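Local coordinates for protein arginase (Trypanosoma brucei brucei, PDB 4RHJ) that is of unknown function, an arginase-like protein with the arginase-deacetylase fold that evolved without a binuclear manganese cluster, at residues L43-L48 with K133-V138; A126-L131 with Y154-P159. All blocks are in the same frame, centred on the assembly; numbering follows the deposited sequence.

Contact 1 (L43-L48 with K133-V138); sequences LGPVAL and KGYVPV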
ATOM      1  N   LEU A  43      -2.084 -26.421  23.663  1.00 29.32           N
ATOM      2  CA  LEU A  43      -2.813 -25.721  22.598  1.00 24.09           C
ATOM      3  C   LEU A  43      -2.564 -26.338  21.227  1.00 27.29           C
ATOM      4  O   LEU A  43      -1.421 -26.473  20.798  1.00 30.05           O
ATOM      5  CB  LEU A  43      -2.435 -24.232  22.548  1.00 22.90           C
ATOM      6  CG  LEU A  43      -3.022 -23.225  23.540  1.00 14.06           C
ATOM      7  CD1 LEU A  43      -2.288 -21.903  23.433  1.00 29.06           C
ATOM      8  CD2 LEU A  43      -4.490 -23.007  23.287  1.00 30.79           C
ATOM      9  N   GLY A  44      -3.642 -26.682  20.531  1.00 29.72           N
ATOM     10  CA  GLY A  44      -3.532 -27.290  19.220  1.00 21.37           C
ATOM     11  C   GLY A  44      -3.960 -28.737  19.289  1.00 27.53           C
ATOM     12  O   GLY A  44      -4.538 -29.158  20.287  1.00 42.94           O
ATOM     13  N   PRO A  45      -3.675 -29.514  18.235  1.00 30.50           N
ATOM     14  CA  PRO A  45      -3.014 -29.071  17.004  1.00 27.74           C
ATOM     15  C   PRO A  45      -3.965 -28.326  16.095  1.00  9.58           C
ATOM     16  O   PRO A  45      -5.107 -28.105  16.455  1.00 22.63           O
ATOM     17  CB  PRO A  45      -2.572 -30.387  16.357  1.00 29.57           C
ATOM     18  CG  PRO A  45      -3.565 -31.357  16.812  1.00 20.84           C
ATOM     19  CD  PRO A  45      -3.918 -30.967  18.220  1.00 33.05           C
ATOM     20  N   VAL A  46      -3.504 -27.968  14.915  1.00 22.32           N
ATOM     21  CA  VAL A  46      -4.352 -27.278  13.965  1.00 33.92           C
ATOM     22  C   VAL A  46      -4.711 -28.207  12.799  1.00 16.13           C
ATOM     23  O   VAL A  46      -3.909 -29.032  12.383  1.00 16.04           O
ATOM     24  CB  VAL A  46      -3.644 -25.983  13.471  1.00 32.25           C
ATOM     25  CG1 VAL A  46      -4.501 -25.240  12.479  1.00 20.13           C
ATOM     26  CG2 VAL A  46      -3.265 -25.093  14.666  1.00  9.99           C
ATOM     27  N   ALA A  47      -5.939 -28.095  12.311  1.00 14.55           N
ATOM     28  CA  ALA A  47      -6.367 -28.834  11.120  1.00 26.43           C
ATOM     29  C   ALA A  47      -6.915 -27.906  10.036  1.00 19.74           C
ATOM     30  O   ALA A  47      -7.838 -27.124  10.264  1.00 20.90           O
ATOM     31  CB  ALA A  47      -7.396 -29.861  11.478  1.00 17.74           C
ATOM     32  N   LEU A  48      -6.356 -28.054   8.843  1.00 40.66           N
ATOM     33  CA  LEU A  48      -6.545 -27.123   7.742  1.00 23.22           C
ATOM     34  C   LEU A  48      -7.421 -27.710   6.652  1.00 22.76           C
ATOM     35  O   LEU A  48      -7.227 -28.842   6.243  1.00 24.81           O
ATOM     36  CB  LEU A  48      -5.178 -26.745   7.134  1.00 25.60           C
ATOM     37  CG  LEU A  48      -4.421 -25.452   7.428  1.00 19.30           C
ATOM     38  CD1 LEU A  48      -4.731 -24.391   6.384  1.00 12.95           C
ATOM     39  CD2 LEU A  48      -4.705 -24.921   8.814  1.00 28.53           C
ATOM     40  N   LYS A 133     -11.854 -34.206  17.600  1.00 28.91           N
ATOM     41  CA  LYS A 133     -10.533 -34.802  17.786  1.00 41.74           C
ATOM     42  C   LYS A 133      -9.493 -33.858  18.397  1.00 21.69           C
ATOM     43  O   LYS A 133      -8.330 -34.213  18.525  1.00 26.87           O
ATOM     44  CB  LYS A 133     -10.001 -35.335  16.456  1.00 21.97           C
ATOM     45  CG  LYS A 133     -10.940 -36.215  15.660  1.00 24.57           C
ATOM     46  CD  LYS A 133     -10.286 -36.593  14.333  1.00 22.72           C
ATOM     47  CE  LYS A 133     -11.140 -37.544  13.500  1.00 28.91           C
ATOM     48  NZ  LYS A 133     -11.004 -38.970  13.916  1.00 24.04           N
ATOM     49  N   GLY A 134      -9.903 -32.661  18.776  1.00 24.37           N
ATOM     50  CA  GLY A 134      -8.990 -31.755  19.445  1.00 33.54           C
ATOM     51  C   GLY A 134      -8.037 -31.015  18.522  1.00 34.93           C
ATOM     52  O   GLY A 134      -6.973 -30.572  18.953  1.00 23.71           O
ATOM     53  N   TYR A 135      -8.402 -30.884  17.250  1.00 34.08           N
ATOM     54  CA  TYR A 135      -7.684 -29.989  16.348  1.00 20.08           C
ATOM     55  C   TYR A 135      -8.445 -28.685  16.362  1.00 20.16           C
ATOM     56  O   TYR A 135      -9.672 -28.706  16.469  1.00 25.33           O
ATOM     57  CB  TYR A 135      -7.600 -30.537  14.923  1.00 27.73           C
ATOM     58  CG  TYR A 135      -7.033 -31.935  14.817  1.00 36.79           C
ATOM     59  CD1 TYR A 135      -7.789 -33.028  15.182  1.00 36.82           C
ATOM     60  CD2 TYR A 135      -5.751 -32.163  14.343  1.00 33.18           C
ATOM     61  CE1 TYR A 135      -7.295 -34.295  15.097  1.00 22.94           C
ATOM     62  CE2 TYR A 135      -5.246 -33.449  14.258  1.00 22.24           C
ATOM     63  CZ  TYR A 135      -6.040 -34.514  14.641  1.00 23.86           C
ATOM     64  OH  TYR A 135      -5.616 -35.825  14.580  1.00 26.05           O
ATOM     65  N   VAL A 136      -7.720 -27.565  16.301  1.00 26.19           N
ATOM     66  CA  VAL A 136      -8.300 -26.244  16.051  1.00 18.46           C
ATOM     67  C   VAL A 136      -8.535 -26.112  14.543  1.00 21.12           C
ATOM     68  O   VAL A 136      -7.588 -26.045  13.769  1.00 20.36           O
ATOM     69  CB  VAL A 136      -7.386 -25.077  16.537  1.00 17.34           C
ATOM     70  CG1 VAL A 136      -7.817 -23.741  15.930  1.00  9.60           C
ATOM     71  CG2 VAL A 136      -7.370 -24.969  18.039  1.00 17.87           C
ATOM     72  N   PRO A 137      -9.806 -26.074  14.121  1.00 18.47           N
ATOM     73  CA  PRO A 137     -10.142 -25.979  12.698  1.00 19.51           C
ATOM     74  C   PRO A 137      -9.805 -24.602  12.108  1.00 16.15           C
ATOM     75  O   PRO A 137      -9.996 -23.587  12.768  1.00 19.10           O
ATOM     76  CB  PRO A 137     -11.650 -26.231  12.692  1.00 19.91           C
ATOM     77  CG  PRO A 137     -12.107 -25.665  14.033  1.00 10.92           C
ATOM     78  CD  PRO A 137     -10.985 -25.907  14.986  1.00 11.95           C
ATOM     79  N   VAL A 138      -9.269 -24.583  10.889  1.00 22.18           N
ATOM     80  CA  VAL A 138      -9.057 -23.339  10.136  1.00 20.07           C
ATOM     81  C   VAL A 138      -9.525 -23.447   8.678  1.00 19.15           C
ATOM     82  O   VAL A 138      -8.920 -24.137   7.876  1.00 18.68           O
ATOM     83  CB  VAL A 138      -7.602 -22.927  10.124  1.00  8.84           C
ATOM     84  CG1 VAL A 138      -7.485 -21.484   9.709  1.00 19.05           C
ATOM     85  CG2 VAL A 138      -6.970 -23.132  11.498  1.00 15.39           C
TER

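Contact 2 (A126-L131 with Y154-P159); sequences ASTELL and YKRLFP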
ATOM      1  N   ALA A 126     -17.367 -31.333   8.778  1.00 20.15           N
ATOM      2  CA  ALA A 126     -15.915 -31.252   8.890  1.00 20.56           C
ATOM      3  C   ALA A 126     -15.500 -30.625  10.220  1.00 20.44           C
ATOM      4  O   ALA A 126     -14.737 -31.219  10.975  1.00 24.22           O
ATOM      5  CB  ALA A 126     -15.338 -30.457   7.740  1.00 21.25           C
ATOM      6  N   SER A 127     -16.012 -29.433  10.503  1.00 16.60           N
ATOM      7  CA  SER A 127     -15.647 -28.703  11.709  1.00 14.54           C
ATOM      8  C   SER A 127     -15.930 -29.540  12.955  1.00 22.58           C
ATOM      9  O   SER A 127     -15.088 -29.656  13.852  1.00 15.69           O
ATOM     10  CB  SER A 127     -16.397 -27.376  11.771  1.00 22.84           C
ATOM     11  OG  SER A 127     -17.797 -27.573  11.684  1.00 26.95           O
ATOM     12  N   THR A 128     -17.118 -30.130  12.993  1.00 14.34           N
ATOM     13  CA  THR A 128     -17.494 -31.067  14.052  1.00 30.17           C
ATOM     14  C   THR A 128     -16.497 -32.235  14.203  1.00 20.45           C
ATOM     15  O   THR A 128     -16.136 -32.627  15.321  1.00 21.90           O
ATOM     16  CB  THR A 128     -18.898 -31.651  13.795  1.00 18.28           C
ATOM     17  OG1 THR A 128     -19.899 -30.636  13.973  1.00 17.59           O
ATOM     18  CG2 THR A 128     -19.173 -32.789  14.743  1.00 33.51           C
ATOM     19  N   GLU A 129     -16.047 -32.772  13.072  1.00 27.77           N
ATOM     20  CA  GLU A 129     -15.168 -33.937  13.073  1.00 30.86           C
ATOM     21  C   GLU A 129     -13.709 -33.538  13.265  1.00 25.64           C
ATOM     22  O   GLU A 129     -12.853 -34.385  13.492  1.00 24.40           O
ATOM     23  CB  GLU A 129     -15.322 -34.739  11.777  1.00 29.66           C
ATOM     24  CG  GLU A 129     -14.898 -36.197  11.885  1.00 26.17           C
ATOM     25  CD  GLU A 129     -16.072 -37.166  11.994  1.00 29.96           C
ATOM     26  OE1 GLU A 129     -17.228 -36.719  12.113  1.00 40.07           O
ATOM     27  OE2 GLU A 129     -15.846 -38.390  11.947  1.00 32.11           O
ATOM     28  N   LEU A 130     -13.433 -32.244  13.171  1.00 27.24           N
ATOM     29  CA  LEU A 130     -12.108 -31.716  13.476  1.00 25.88           C
ATOM     30  C   LEU A 130     -12.013 -31.321  14.945  1.00 19.03           C
ATOM     31  O   LEU A 130     -10.975 -31.495  15.594  1.00 27.46           O
ATOM     32  CB  LEU A 130     -11.784 -30.510  12.590  1.00 17.09           C
ATOM     33  CG  LEU A 130     -11.363 -30.901  11.177  1.00 18.07           C
ATOM     34  CD1 LEU A 130     -10.811 -29.715  10.390  1.00 18.60           C
ATOM     35  CD2 LEU A 130     -10.379 -32.074  11.218  1.00 27.74           C
ATOM     36  N   LEU A 131     -13.119 -30.786  15.450  1.00 30.38           N
ATOM     37  CA  LEU A 131     -13.227 -30.330  16.825  1.00 19.20           C
ATOM     38  C   LEU A 131     -13.364 -31.490  17.786  1.00 22.87           C
ATOM     39  O   LEU A 131     -12.885 -31.414  18.912  1.00 28.00           O
ATOM     40  CB  LEU A 131     -14.420 -29.391  16.993  1.00 22.37           C
ATOM     41  CG  LEU A 131     -14.270 -27.974  16.469  1.00 16.39           C
ATOM     42  CD1 LEU A 131     -15.582 -27.235  16.618  1.00 33.51           C
ATOM     43  CD2 LEU A 131     -13.150 -27.275  17.209  1.00 22.09           C
ATOM     44  N   TYR A 154     -19.041 -26.174  17.295  1.00 26.52           N
ATOM     45  CA  TYR A 154     -18.368 -26.002  18.582  1.00 27.97           C
ATOM     46  C   TYR A 154     -19.372 -25.972  19.715  1.00 26.41           C
ATOM     47  O   TYR A 154     -19.179 -26.605  20.757  1.00 25.12           O
ATOM     48  CB  TYR A 154     -17.537 -24.712  18.593  1.00 39.67           C
ATOM     49  CG  TYR A 154     -16.573 -24.628  19.748  1.00 25.04           C
ATOM     50  CD1 TYR A 154     -17.004 -24.269  21.015  1.00 26.75           C
ATOM     51  CD2 TYR A 154     -15.233 -24.920  19.571  1.00 30.60           C
ATOM     52  CE1 TYR A 154     -16.129 -24.205  22.067  1.00 38.67           C
ATOM     53  CE2 TYR A 154     -14.346 -24.859  20.622  1.00 25.75           C
ATOM     54  CZ  TYR A 154     -14.798 -24.503  21.864  1.00 28.88           C
ATOM     55  OH  TYR A 154     -13.913 -24.443  22.909  1.00 26.93           O
ATOM     56  N   LYS A 155     -20.439 -25.212  19.502  1.00 25.47           N
ATOM     57  CA  LYS A 155     -21.490 -25.055  20.491  1.00 24.87           C
ATOM     58  C   LYS A 155     -22.331 -26.325  20.610  1.00 21.54           C
ATOM     59  O   LYS A 155     -22.957 -26.574  21.632  1.00 32.06           O
ATOM     60  CB  LYS A 155     -22.372 -23.862  20.129  1.00 34.49           C
ATOM     61  CG  LYS A 155     -23.121 -23.265  21.307  1.00 47.21           C
ATOM     62  CD  LYS A 155     -22.167 -22.699  22.342  1.00 34.41           C
ATOM     63  CE  LYS A 155     -22.920 -21.888  23.369  1.00 30.50           C
ATOM     64  NZ  LYS A 155     -21.998 -21.300  24.357  1.00 36.51           N
ATOM     65  N   ARG A 156     -22.355 -27.119  19.550  1.00 30.45           N
ATOM     66  CA  ARG A 156     -22.989 -28.430  19.594  1.00 32.54           C
ATOM     67  C   ARG A 156     -22.203 -29.342  20.522  1.00 39.42           C
ATOM     68  O   ARG A 156     -22.766 -29.966  21.424  1.00 38.18           O
ATOM     69  CB  ARG A 156     -23.068 -29.025  18.194  1.00 28.24           C
ATOM     70  CG  ARG A 156     -23.130 -30.541  18.145  1.00 32.38           C
ATOM     71  CD  ARG A 156     -22.318 -31.067  16.970  1.00 29.17           C
ATOM     72  NE  ARG A 156     -22.071 -30.016  15.989  1.00 20.49           N
ATOM     73  CZ  ARG A 156     -22.919 -29.690  15.018  1.00 33.22           C
ATOM     74  NH1 ARG A 156     -24.077 -30.321  14.902  1.00 34.89           N
ATOM     75  NH2 ARG A 156     -22.618 -28.719  14.176  1.00 40.49           N
ATOM     76  N   LEU A 157     -20.896 -29.404  20.287  1.00 33.29           N
ATOM     77  CA  LEU A 157     -19.964 -30.118  21.151  1.00 32.07           C
ATOM     78  C   LEU A 157     -19.893 -29.515  22.553  1.00 48.70           C
ATOM     79  O   LEU A 157     -19.981 -30.223  23.568  1.00 38.84           O
ATOM     80  CB  LEU A 157     -18.569 -30.124  20.523  1.00 39.90           C
ATOM     81  CG  LEU A 157     -18.473 -30.896  19.212  1.00 26.81           C
ATOM     82  CD1 LEU A 157     -17.069 -30.892  18.686  1.00 17.54           C
ATOM     83  CD2 LEU A 157     -18.977 -32.311  19.435  1.00 32.13           C
ATOM     84  N   PHE A 158     -19.731 -28.200  22.610  1.00 34.77           N
ATOM     85  CA  PHE A 158     -19.600 -27.537  23.893  1.00 30.96           C
ATOM     86  C   PHE A 158     -20.600 -26.413  24.040  1.00 27.07           C
ATOM     87  O   PHE A 158     -20.257 -25.255  23.847  1.00 50.13           O
ATOM     88  CB  PHE A 158     -18.184 -27.008  24.061  1.00 30.65           C
ATOM     89  CG  PHE A 158     -17.128 -27.982  23.639  1.00 37.47           C
ATOM     90  CD1 PHE A 158     -16.678 -28.953  24.514  1.00 34.34           C
ATOM     91  CD2 PHE A 158     -16.585 -27.932  22.366  1.00 28.24           C
ATOM     92  CE1 PHE A 158     -15.711 -29.851  24.130  1.00 40.35           C
ATOM     93  CE2 PHE A 158     -15.623 -28.830  21.977  1.00 39.22           C
ATOM     94  CZ  PHE A 158     -15.185 -29.791  22.860  1.00 36.18           C
ATOM     95  N   PRO A 159     -21.846 -26.754  24.383  1.00 31.14           N
ATOM     96  CA  PRO A 159     -22.900 -25.760  24.609  1.00 44.87           C
ATOM     97  C   PRO A 159     -22.702 -24.977  25.908  1.00 51.52           C
ATOM     98  O   PRO A 159     -23.391 -23.983  26.153  1.00 40.35           O
ATOM     99  CB  PRO A 159     -24.161 -26.615  24.677  1.00 34.04           C
ATOM    100  CG  PRO A 159     -23.685 -27.903  25.217  1.00 28.75           C
ATOM    101  CD  PRO A 159     -22.346 -28.125  24.575  1.00 34.12           C
TER

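Contact 1 (L43-L48 with K133-V138)
Val136 reaches both neighbours of Val46: its N donates to Pro45 O (2.7 Å, N-H...O angle 166°), and its O accepts from Ala47 N at 3.0 Å, with that donor lying well above the carbonyl plane. A third bond, from Val138 N to Ala47 O at 3.0 Å, continues the ladder. This alternation is the signature of parallel pairing, here with the strand segments twisted by 27°.

The side chain of Tyr135 can be traced outward just before the first bridge. Its CB sits 3.5 Å from Ala47 CB, and CG turns beside the backbone N (chi1 -53°), which swings the ring towards the proline. Along the ring, CD2 lies 3.4 Å from Pro45 CG, and CE2 follows at 3.7 Å from the same Pro45 CG. The proline carbon approaches obliquely, while Val46 O sits near the ring plane at an edge. Pro45 follows a cis peptide bond with Gly44. Just past helix 116-131, Gly134 is the first residue to leave helical backbone angles, its positive phi completing a Schellman motif.

Val46, Val136, Leu48 and Val138 share one face of the sheet, opposite Ala47 and Pro137. Val46 CG1 and Val138 CG2 are pressed to 3.4 Å, tighter than usual for two carbons, where the side chains cross. Leu48 runs alongside Val138 instead, with Leu48 CD2 3.8 Å from Val138 CB. Val46 and Leu48 also pack on Ile316 of helix 303-316, whereas Ala47 and Pro137 meet helix 116-131.

Strands 46-50 and 136-140 are thus adjacent inner members of a parallel sheet with helices on both faces, the three-layer alpha/beta architecture of the arginase-deacetylase fold.

Contact 2 (A126-L131 with Y154-P159)
Leu131 meets both Tyr154 and Leu157, and these pairs form the close-packed part of the contact. Leu131 CB lies 3.5 Å from Leu157 CD1, a carbon pair tighter than usual. Farther out, Leu131 CD1 lies against the helix backbone, 3.6 Å from Tyr154 CA, and also reaches Tyr154 CB and the ring carbon CD2; Leu131 CD2 meets that same Tyr154 CD2 at 3.9 Å. The leucine crosses the tyrosine at about a right angle. One face of the Tyr154 ring is covered within the same segment by Phe158, whose CD2 stands 3.7 Å above the ring centre.

The outer side is looser and polar. Thr128 OG1 stands over one face of the Arg156 guanidinium, 3.0 Å from Arg156 NE, but the angle is too poor for a hydrogen bond. The two side chains cross nearly perpendicularly, and the arginine is exposed to solvent. Each polar group has a partner in its own helix: Thr128 OG1 bonds to Leu124 O, and Arg156 NE makes a weak bond to Ala153 O.

The two segments are therefore held here by apolar contact of Leu131 with Tyr154 and Leu157. The threonine-arginine proximity adds no directional bond between them, so the chemistry implies that close fit, rather than polar pairing, joins segments 126-131 and 154-159.

Overall arrangement
The centres of contacts 1 and 2 lie 11 Å apart, and their segments alternate along the chain: 43-48, 126-131, 133-138, 154-159. Helix 116-131 leads directly into strand 136-140, which is followed by helix 148-157, so contact 1 lies within the sheet and contact 2 joins two helices flanking that strand in sequence. They touch through helix 116-131. Tyr135 N and Leu130 O are 3.1 Å apart, a probable hydrogen bond, and Pro137 CD packs 3.4 Å from Leu131 CD2. Leu131 thus faces Pro137 of the sheet as well as helix 148-157, and Leu130 CD1 packs on Ala47 CB, so the parallel sheet meets its helical cover here, away from Asp244.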